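Local coordinates for protein pyruvate kinase (Pyrobaculum aerophilum, PDB 3QTG) that catalyses the last step of glycolysis, transferring the phosphoryl group of phosphoenolpyruvate to ADP to give pyruvate and ATP, with the aid of a divalent metal cation, at residues N129-M134 with R138-V143; K165-V168 with D173-I176. One frame throughout, in Å; residues are numbered along the deposited sequence.

Contact 1 (N129-M134 with R138-V143)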
ATOM      1  N   ASN A 129     -41.270 -20.944  21.852  1.00 46.41           N
ATOM      2  CA  ASN A 129     -40.487 -21.350  20.663  1.00 45.86           C
ATOM      3  C   ASN A 129     -38.993 -21.552  20.879  1.00 44.50           C
ATOM      4  O   ASN A 129     -38.300 -21.928  19.942  1.00 43.71           O
ATOM      5  CB  ASN A 129     -40.742 -20.453  19.434  1.00 46.67           C
ATOM      6  CG  ASN A 129     -42.208 -20.391  19.061  1.00 48.90           C
ATOM      7  OD1 ASN A 129     -42.824 -19.318  19.095  1.00 52.61           O
ATOM      8  ND2 ASN A 129     -42.790 -21.547  18.736  1.00 48.72           N
ATOM      9  N   ASP A 130     -38.509 -21.344  22.106  1.00 43.11           N
ATOM     10  CA  ASP A 130     -37.138 -21.720  22.447  1.00 41.81           C
ATOM     11  C   ASP A 130     -37.042 -23.222  22.473  1.00 40.70           C
ATOM     12  O   ASP A 130     -38.049 -23.899  22.697  1.00 40.67           O
ATOM     13  CB  ASP A 130     -36.731 -21.203  23.830  1.00 42.06           C
ATOM     14  CG  ASP A 130     -36.192 -19.794  23.794  1.00 43.75           C
ATOM     15  OD1 ASP A 130     -35.650 -19.379  22.735  1.00 47.38           O
ATOM     16  OD2 ASP A 130     -36.311 -19.101  24.827  1.00 42.42           O
ATOM     17  N   VAL A 131     -35.827 -23.729  22.292  1.00 38.90           N
ATOM     18  CA  VAL A 131     -35.549 -25.162  22.339  1.00 37.84           C
ATOM     19  C   VAL A 131     -34.664 -25.489  23.558  1.00 38.00           C
ATOM     20  O   VAL A 131     -33.596 -24.888  23.768  1.00 37.33           O
ATOM     21  CB  VAL A 131     -34.870 -25.646  21.046  1.00 37.53           C
ATOM     22  CG1 VAL A 131     -34.522 -27.129  21.124  1.00 36.15           C
ATOM     23  CG2 VAL A 131     -35.763 -25.315  19.794  1.00 37.36           C
ATOM     24  N   ILE A 132     -35.136 -26.446  24.352  1.00 37.89           N
ATOM     25  CA  ILE A 132     -34.479 -26.864  25.565  1.00 37.96           C
ATOM     26  C   ILE A 132     -33.649 -28.105  25.248  1.00 38.57           C
ATOM     27  O   ILE A 132     -34.135 -29.016  24.595  1.00 39.14           O
ATOM     28  CB  ILE A 132     -35.527 -27.169  26.655  1.00 37.69           C
ATOM     29  CG1 ILE A 132     -36.189 -25.867  27.131  1.00 37.64           C
ATOM     30  CG2 ILE A 132     -34.901 -27.940  27.826  1.00 36.01           C
ATOM     31  CD1 ILE A 132     -37.488 -26.130  27.806  1.00 38.82           C
ATOM     32  N   LEU A 133     -32.407 -28.136  25.712  1.00 39.29           N
ATOM     33  CA  LEU A 133     -31.487 -29.222  25.379  1.00 41.21           C
ATOM     34  C   LEU A 133     -31.062 -30.012  26.598  1.00 42.50           C
ATOM     35  O   LEU A 133     -30.545 -29.465  27.561  1.00 41.98           O
ATOM     36  CB  LEU A 133     -30.228 -28.680  24.685  1.00 40.53           C
ATOM     37  CG  LEU A 133     -30.413 -27.824  23.434  1.00 40.82           C
ATOM     38  CD1 LEU A 133     -29.064 -27.169  23.061  1.00 38.03           C
ATOM     39  CD2 LEU A 133     -30.962 -28.711  22.311  1.00 37.92           C
ATOM     40  N   MET A 134     -31.244 -31.313  26.509  1.00 45.14           N
ATOM     41  CA  MET A 134     -30.940 -32.217  27.581  1.00 48.71           C
ATOM     42  C   MET A 134     -30.205 -33.381  26.963  1.00 50.70           C
ATOM     43  O   MET A 134     -30.310 -33.619  25.760  1.00 51.01           O
ATOM     44  CB  MET A 134     -32.234 -32.712  28.211  1.00 48.31           C
ATOM     45  CG  MET A 134     -33.200 -31.577  28.536  1.00 49.61           C
ATOM     46  SD  MET A 134     -33.938 -31.758  30.143  1.00 50.75           S
ATOM     47  CE  MET A 134     -35.592 -32.140  29.656  1.00 48.03           C
ATOM     48  N   ARG A 138     -29.107 -34.329  22.796  1.00 56.99           N
ATOM     49  CA  ARG A 138     -29.819 -35.498  22.241  1.00 56.58           C
ATOM     50  C   ARG A 138     -31.335 -35.534  22.524  1.00 54.30           C
ATOM     51  O   ARG A 138     -32.081 -36.313  21.921  1.00 54.47           O
ATOM     52  CB  ARG A 138     -29.208 -36.804  22.764  1.00 56.62           C
ATOM     53  CG  ARG A 138     -27.712 -36.984  22.468  1.00 59.38           C
ATOM     54  CD  ARG A 138     -27.281 -38.459  22.605  1.00 60.22           C
ATOM     55  NE  ARG A 138     -25.817 -38.607  22.554  1.00 67.33           N
ATOM     56  CZ  ARG A 138     -25.102 -38.806  21.441  1.00 69.06           C
ATOM     57  NH1 ARG A 138     -25.694 -38.894  20.248  1.00 69.62           N
ATOM     58  NH2 ARG A 138     -23.777 -38.914  21.525  1.00 70.27           N
ATOM     59  N   LEU A 139     -31.781 -34.740  23.482  1.00 51.51           N
ATOM     60  CA  LEU A 139     -33.208 -34.600  23.738  1.00 48.85           C
ATOM     61  C   LEU A 139     -33.507 -33.132  23.573  1.00 46.71           C
ATOM     62  O   LEU A 139     -33.001 -32.304  24.334  1.00 47.46           O
ATOM     63  CB  LEU A 139     -33.579 -35.115  25.139  1.00 48.66           C
ATOM     64  CG  LEU A 139     -35.058 -35.146  25.582  1.00 50.24           C
ATOM     65  CD1 LEU A 139     -36.029 -35.628  24.488  1.00 48.25           C
ATOM     66  CD2 LEU A 139     -35.233 -35.982  26.871  1.00 49.38           C
ATOM     67  N   ARG A 140     -34.283 -32.804  22.550  1.00 43.64           N
ATOM     68  CA  ARG A 140     -34.710 -31.437  22.319  1.00 40.93           C
ATOM     69  C   ARG A 140     -36.192 -31.337  22.626  1.00 39.63           C
ATOM     70  O   ARG A 140     -36.956 -32.255  22.344  1.00 37.78           O
ATOM     71  CB  ARG A 140     -34.451 -31.006  20.878  1.00 41.09           C
ATOM     72  CG  ARG A 140     -33.070 -31.393  20.366  1.00 41.67           C
ATOM     73  CD  ARG A 140     -32.950 -31.217  18.856  1.00 44.48           C
ATOM     74  NE  ARG A 140     -32.477 -29.871  18.546  1.00 45.96           N
ATOM     75  CZ  ARG A 140     -33.270 -28.903  18.138  1.00 45.53           C
ATOM     76  NH1 ARG A 140     -34.542 -29.158  17.978  1.00 49.80           N
ATOM     77  NH2 ARG A 140     -32.799 -27.701  17.878  1.00 47.21           N
ATOM     78  N   LEU A 141     -36.578 -30.218  23.232  1.00 38.53           N
ATOM     79  CA  LEU A 141     -37.972 -29.967  23.558  1.00 39.09           C
ATOM     80  C   LEU A 141     -38.321 -28.557  23.110  1.00 38.41           C
ATOM     81  O   LEU A 141     -37.619 -27.607  23.447  1.00 37.30           O
ATOM     82  CB  LEU A 141     -38.264 -30.088  25.066  1.00 38.31           C
ATOM     83  CG  LEU A 141     -37.889 -31.131  26.141  1.00 40.49           C
ATOM     84  CD1 LEU A 141     -38.996 -32.196  26.455  1.00 36.00           C
ATOM     85  CD2 LEU A 141     -36.478 -31.735  26.028  1.00 40.16           C
ATOM     86  N   LYS A 142     -39.426 -28.435  22.380  1.00 38.43           N
ATOM     87  CA  LYS A 142     -39.861 -27.157  21.830  1.00 39.44           C
ATOM     88  C   LYS A 142     -40.835 -26.509  22.822  1.00 38.44           C
ATOM     89  O   LYS A 142     -41.878 -27.076  23.110  1.00 38.82           O
ATOM     90  CB  LYS A 142     -40.593 -27.404  20.505  1.00 39.41           C
ATOM     91  CG  LYS A 142     -40.185 -26.543  19.347  1.00 44.74           C
ATOM     92  CD  LYS A 142     -40.054 -25.068  19.655  1.00 48.12           C
ATOM     93  CE  LYS A 142     -39.466 -24.357  18.428  1.00 51.72           C
ATOM     94  NZ  LYS A 142     -40.419 -24.388  17.281  1.00 52.24           N
ATOM     95  N   VAL A 143     -40.505 -25.324  23.321  1.00 38.29           N
ATOM     96  CA  VAL A 143     -41.346 -24.613  24.302  1.00 38.21           C
ATOM     97  C   VAL A 143     -42.650 -24.028  23.700  1.00 39.57           C
ATOM     98  O   VAL A 143     -42.629 -23.194  22.795  1.00 39.68           O
ATOM     99  CB  VAL A 143     -40.545 -23.529  25.064  1.00 37.98           C
ATOM    100  CG1 VAL A 143     -41.411 -22.818  26.111  1.00 36.80           C
ATOM    101  CG2 VAL A 143     -39.306 -24.146  25.717  1.00 36.68           C
TER
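Met134 is opposed by two residues, Arg138 and Leu139, which makes a classic beta bulge, and Leu139 N hydrogen-bonds to Met134 O at 2.9 Å. Leu139 turns its side chain onto the face where Ile161 also packs. Arg140 lies on the opposite face: its chain runs beside Leu133, with Arg140 CG 3.9 Å from Leu133 CD2. It then bends at chi3 (90°), laying one guanidinium face over Val131 CG1, while Glu156 and Glu170 take its NH1 and NH2. Leu141 pairs with Ile132 through two backbone hydrogen bonds, and its CD2 meets Met134 CE at 3.8 Å, the flexible thioether crossing it at about a right angle. Lys142 suits this partly exposed face, its bent chain passing aslant over Val131 and Asn129, with CE 3.1 Å from Asn129 O. A serine in its place would lack CD and CE, and would probably leave Val131 CG2 without its packing partner. Val143, whose O accepts from Asn129 N and whose N donates to Asp130 O, fits CG2 tightly against Ile132 CD1 (3.4 Å), a beta-branched residue at home in a strand. Alternation of buried apolar with charged, partly exposed residues marks a two-faced antiparallel beta hairpin, here in the small B domain of pyruvate kinase.

Contact 2 (K165-V168 with D173-I176)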
ATOM      1  N   LYS A 165     -29.108 -34.255  35.767  1.00 45.65           N
ATOM      2  CA  LYS A 165     -28.673 -33.982  34.374  1.00 45.26           C
ATOM      3  C   LYS A 165     -28.792 -32.491  34.058  1.00 43.83           C
ATOM      4  O   LYS A 165     -29.760 -31.845  34.462  1.00 43.50           O
ATOM      5  CB  LYS A 165     -29.501 -34.772  33.345  1.00 45.46           C
ATOM      6  CG  LYS A 165     -29.513 -36.310  33.489  1.00 49.47           C
ATOM      7  CD  LYS A 165     -28.232 -36.980  32.970  1.00 53.35           C
ATOM      8  CE  LYS A 165     -28.503 -38.457  32.609  1.00 56.61           C
ATOM      9  NZ  LYS A 165     -27.445 -39.106  31.760  1.00 57.77           N
ATOM     10  N   ALA A 166     -27.838 -31.977  33.284  1.00 41.48           N
ATOM     11  CA  ALA A 166     -27.769 -30.574  32.893  1.00 40.46           C
ATOM     12  C   ALA A 166     -28.781 -30.137  31.804  1.00 39.75           C
ATOM     13  O   ALA A 166     -29.201 -30.932  30.961  1.00 39.75           O
ATOM     14  CB  ALA A 166     -26.342 -30.245  32.440  1.00 40.16           C
ATOM     15  N   ILE A 167     -29.152 -28.858  31.824  1.00 38.70           N
ATOM     16  CA  ILE A 167     -30.196 -28.328  30.943  1.00 38.06           C
ATOM     17  C   ILE A 167     -29.681 -27.032  30.371  1.00 37.67           C
ATOM     18  O   ILE A 167     -29.197 -26.164  31.097  1.00 37.37           O
ATOM     19  CB  ILE A 167     -31.540 -28.048  31.698  1.00 38.74           C
ATOM     20  CG1 ILE A 167     -31.964 -29.219  32.582  1.00 38.09           C
ATOM     21  CG2 ILE A 167     -32.677 -27.712  30.738  1.00 37.77           C
ATOM     22  CD1 ILE A 167     -33.027 -28.806  33.638  1.00 38.45           C
ATOM     23  N   VAL A 168     -29.756 -26.923  29.052  1.00 37.79           N
ATOM     24  CA  VAL A 168     -29.285 -25.744  28.330  1.00 37.03           C
ATOM     25  C   VAL A 168     -30.423 -25.261  27.429  1.00 36.86           C
ATOM     26  O   VAL A 168     -31.203 -26.068  26.959  1.00 36.21           O
ATOM     27  CB  VAL A 168     -27.986 -26.089  27.538  1.00 37.51           C
ATOM     28  CG1 VAL A 168     -27.609 -24.980  26.534  1.00 37.65           C
ATOM     29  CG2 VAL A 168     -26.825 -26.367  28.526  1.00 36.53           C
ATOM     30  N   ASP A 173     -28.473 -17.477  27.202  1.00 43.97           N
ATOM     31  CA  ASP A 173     -27.588 -17.495  28.355  1.00 44.79           C
ATOM     32  C   ASP A 173     -28.375 -17.395  29.656  1.00 45.45           C
ATOM     33  O   ASP A 173     -29.369 -16.672  29.738  1.00 46.31           O
ATOM     34  CB  ASP A 173     -26.628 -16.311  28.287  1.00 44.98           C
ATOM     35  CG  ASP A 173     -25.638 -16.426  27.151  1.00 45.22           C
ATOM     36  OD1 ASP A 173     -24.422 -16.329  27.447  1.00 47.72           O
ATOM     37  OD2 ASP A 173     -26.065 -16.617  25.984  1.00 42.90           O
ATOM     38  N   TYR A 174     -27.919 -18.112  30.672  1.00 45.68           N
ATOM     39  CA  TYR A 174     -28.472 -17.959  32.009  1.00 46.29           C
ATOM     40  C   TYR A 174     -27.847 -16.802  32.814  1.00 48.08           C
ATOM     41  O   TYR A 174     -26.625 -16.696  32.923  1.00 48.54           O
ATOM     42  CB  TYR A 174     -28.285 -19.244  32.799  1.00 44.41           C
ATOM     43  CG  TYR A 174     -28.932 -20.490  32.233  1.00 42.26           C
ATOM     44  CD1 TYR A 174     -30.262 -20.494  31.780  1.00 40.34           C
ATOM     45  CD2 TYR A 174     -28.219 -21.680  32.200  1.00 38.23           C
ATOM     46  CE1 TYR A 174     -30.839 -21.672  31.277  1.00 38.15           C
ATOM     47  CE2 TYR A 174     -28.776 -22.837  31.716  1.00 38.03           C
ATOM     48  CZ  TYR A 174     -30.088 -22.833  31.271  1.00 39.49           C
ATOM     49  OH  TYR A 174     -30.608 -24.009  30.806  1.00 39.21           O
ATOM     50  N   ASP A 175     -28.683 -15.970  33.424  1.00 50.17           N
ATOM     51  CA  ASP A 175     -28.189 -14.921  34.305  1.00 52.41           C
ATOM     52  C   ASP A 175     -27.916 -15.460  35.720  1.00 53.39           C
ATOM     53  O   ASP A 175     -28.716 -15.284  36.640  1.00 53.85           O
ATOM     54  CB  ASP A 175     -29.174 -13.748  34.326  1.00 53.15           C
ATOM     55  CG  ASP A 175     -28.713 -12.608  35.217  1.00 56.28           C
ATOM     56  OD1 ASP A 175     -27.502 -12.505  35.514  1.00 56.85           O
ATOM     57  OD2 ASP A 175     -29.576 -11.801  35.629  1.00 60.41           O
ATOM     58  N   ILE A 176     -26.776 -16.122  35.889  1.00 54.69           N
ATOM     59  CA  ILE A 176     -26.404 -16.690  37.186  1.00 56.20           C
ATOM     60  C   ILE A 176     -25.174 -15.988  37.803  1.00 58.29           C
ATOM     61  O   ILE A 176     -24.113 -15.894  37.167  1.00 57.60           O
ATOM     62  CB  ILE A 176     -26.149 -18.217  37.097  1.00 55.26           C
ATOM     63  CG1 ILE A 176     -27.434 -18.965  36.722  1.00 54.36           C
ATOM     64  CG2 ILE A 176     -25.622 -18.754  38.418  1.00 54.96           C
ATOM     65  CD1 ILE A 176     -27.181 -20.373  36.177  1.00 50.54           C
TER
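Tyr174 reaches across to the backbone of Ile167 with a single polar atom: its hydroxyl donates to Ile167 O, with OH and O 2.6 Å apart. The approach is far from that of a strand bond. The C=O...OH angle is 108°, and the hydroxyl stands well above the carbonyl plane, away from the usual lone-pair directions. Seen from the ring, however, the same oxygen lies in plane at the edge, on the CE2 side, with Tyr174 CE2 to Ile167 O at 3.4 Å. The hydroxyl also rests close to the alpha carbon of the next residue, Tyr174 OH to Val168 CA being 3.3 Å.

The first torsion sets up this reach: CG lies anti to the carbonyl carbon, beside the backbone N (chi1 -60°), and the long, rigid ring carries OH to the strand. Tyrosine suits the place because its ring can pack on Ile86, Phe122 and Ala125 while its end still satisfies a main-chain carbonyl.

Strand 167-169 belongs to the B domain, which in pyruvate kinases is inserted between the third strand and third helix of the TIM barrel, and Tyr174 lies on the chain returning from it to the barrel. Beside the tyrosine, Asp173 uses both carboxylate oxygens, OD1 taking the Thr233 hydroxyl and OD2 the Gly235 amide, as befits a short acidic side chain at the start of helix 234-238. Asp175 centres an inverse gamma turn, closed by a weak bond from Ile176 N to Tyr174 O.

On the strand, with CG1 beside its own backbone N (chi1 -48°), the end of the Ile167 side chain leads away from the tyrosine and packs among Phe122, Val88, Ile132 and Met134, a buried setting that suits an apolar residue, while its carbonyl serves the tyrosine.

The centres of the two contacts lie about 13 Å apart, on the same side of the chain's centre. Both reach the mixed sheet of the B domain, contact 1 through two of its strands, contact 2 through strand 167-169 alone. They follow in series: the hairpin of contact 1 closes before contact 2 opens. Strand 131-134 lies between its hairpin mate 139-146 and strand 167-169, outermost in the sheet within this chain. Leu133 N to Val168 O, 2.7 Å, is a probable hydrogen bond between the contacts, and Ile132 CG2 packs on Ile167 CG2 at 3.7 Å. Contact 1 joins two neighbouring strands, whereas contact 2 ties the sheet's margin to the chain leading back to the barrel; its segment 165-168 also holds Lys165, which probably binds ATP.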